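Local atomic coordinates of Agap007691-pb (Anopheles gambiae, PDB entry 5C98), a protein that belongs to the serpin family and may act as an inhibitor of serine proteases, although its actual function is not established. Residues Leu107-Ser111 and Glu112-Leu116. Sequence-based numbering, arbitrary orientation.
Sequences LRLDS and EFERL
Leu-109 reaches forward from the incoming loop to both Phe-113 and Glu-114. Both its methyls, CD1 and CD2, approach Phe-113 ring atoms CD2 and CE2 obliquely, the two CD2 atoms 3.8 Å apart, while CB packs on CG of Glu-114. The Glu-114 chain, extended beyond CG, runs back along the loop until OE2 shares a water with the carbonyl O of Leu-109; the water donates to both oxygens. Next comes Asp-110, the N-cap. With CG anti to the backbone N (chi1 177°), the side chain runs alongside that of Glu-112, which lets OD2 accept from Glu-112 N at 3.0 Å, the amide meeting it from above the carboxylate plane. Its own carbonyl O takes a nearly straight bond from Glu-114 N (3.0 Å), so the cap residue engages the helix through both side chain and backbone. Ser-111 carries the pattern on: its O accepts from Arg-115 N at 3.0 Å. Within this first turn, Arg-115 grips Glu-112 side-on, NH2 to OE1 at 2.9 Å and NE to OE2 at 3.0 Å, a salt bridge. At the surface, the loop and helix 111-119 connect strand 95-104 to strand 124-128, its parallel partner in the large serpin sheet A. Arg-108 and Asp-110 make backbone hydrogen bonds with His-311 and Val-309, ahead of strand 320-328, while Phe-113 stacks with Phe-117 and touches Leu-56.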
# COMPACT_ATOMS: atom_id res chain seq x y z
N LEU A 107 6.51 29.75 -7.14
CA LEU A 107 7.49 29.88 -6.07
C LEU A 107 8.80 29.24 -6.52
O LEU A 107 8.84 28.03 -6.77
CB LEU A 107 6.99 29.23 -4.78
CG LEU A 107 5.70 29.80 -4.18
CD1 LEU A 107 5.34 29.05 -2.92
CD2 LEU A 107 5.87 31.28 -3.89
N ARG A 108 9.87 30.01 -6.52
CA ARG A 108 11.19 29.46 -6.81
C ARG A 108 11.57 28.43 -5.75
O ARG A 108 11.35 28.63 -4.56
CB ARG A 108 12.22 30.59 -6.84
CG ARG A 108 13.60 30.15 -7.24
CD ARG A 108 14.53 31.35 -7.36
NE ARG A 108 15.90 31.05 -6.97
CZ ARG A 108 16.85 31.97 -6.83
NH1 ARG A 108 16.57 33.25 -7.06
NH2 ARG A 108 18.08 31.61 -6.47
N LEU A 109 12.11 27.31 -6.21
CA LEU A 109 12.55 26.23 -5.34
C LEU A 109 13.92 26.51 -4.75
O LEU A 109 14.78 27.13 -5.37
CB LEU A 109 12.61 24.92 -6.12
CG LEU A 109 11.25 24.44 -6.66
CD1 LEU A 109 11.43 23.26 -7.58
CD2 LEU A 109 10.33 24.09 -5.49
N ASP A 110 14.13 26.00 -3.53
CA ASP A 110 15.45 26.07 -2.92
C ASP A 110 16.40 25.11 -3.64
O ASP A 110 16.00 24.05 -4.13
CB ASP A 110 15.37 25.69 -1.45
CG ASP A 110 16.74 25.68 -0.78
OD1 ASP A 110 17.32 26.77 -0.67
OD2 ASP A 110 17.21 24.58 -0.41
N SER A 111 17.68 25.47 -3.63
CA SER A 111 18.69 24.71 -4.36
C SER A 111 18.87 23.30 -3.81
O SER A 111 19.17 22.38 -4.58
CB SER A 111 20.01 25.47 -4.38
OG SER A 111 20.40 25.79 -3.06
N GLU A 112 18.72 23.10 -2.50
CA GLU A 112 18.88 21.75 -1.96
C GLU A 112 17.68 20.89 -2.30
O GLU A 112 17.82 19.69 -2.56
CB GLU A 112 19.14 21.80 -0.46
CG GLU A 112 20.60 22.17 -0.15
CD GLU A 112 21.55 21.01 -0.45
OE1 GLU A 112 21.53 20.04 0.35
OE2 GLU A 112 22.27 21.08 -1.46
N PHE A 113 16.47 21.46 -2.30
CA PHE A 113 15.30 20.71 -2.75
C PHE A 113 15.49 20.27 -4.19
O PHE A 113 15.20 19.12 -4.54
CB PHE A 113 14.05 21.57 -2.62
CG PHE A 113 12.82 20.90 -3.15
CD1 PHE A 113 12.09 20.03 -2.37
CD2 PHE A 113 12.40 21.10 -4.44
CE1 PHE A 113 10.97 19.38 -2.86
CE2 PHE A 113 11.27 20.46 -4.92
CZ PHE A 113 10.56 19.60 -4.12
N GLU A 114 15.96 21.16 -5.05
CA GLU A 114 16.19 20.80 -6.44
C GLU A 114 17.21 19.68 -6.55
O GLU A 114 17.02 18.71 -7.30
CB GLU A 114 16.69 22.02 -7.21
CG GLU A 114 15.64 23.10 -7.44
CD GLU A 114 16.23 24.35 -8.10
OE1 GLU A 114 17.45 24.61 -7.93
OE2 GLU A 114 15.46 25.05 -8.79
N ARG A 115 18.32 19.79 -5.82
CA ARG A 115 19.34 18.75 -5.88
C ARG A 115 18.75 17.40 -5.48
O ARG A 115 18.94 16.39 -6.17
CB ARG A 115 20.52 19.10 -4.97
CG ARG A 115 21.65 18.05 -5.00
CD ARG A 115 22.79 18.34 -4.02
NE ARG A 115 22.36 18.33 -2.62
CZ ARG A 115 22.27 17.25 -1.84
NH1 ARG A 115 22.61 16.06 -2.31
NH2 ARG A 115 21.88 17.36 -0.58
N LEU A 116 18.01 17.37 -4.38
CA LEU A 116 17.51 16.11 -3.86
C LEU A 116 16.38 15.56 -4.73
O LEU A 116 16.37 14.37 -5.06
CB LEU A 116 17.04 16.29 -2.41
CG LEU A 116 18.15 16.46 -1.40
CD1 LEU A 116 17.53 16.87 -0.07
CD2 LEU A 116 18.92 15.16 -1.27
O HOH W 1 15.23 27.69 -7.97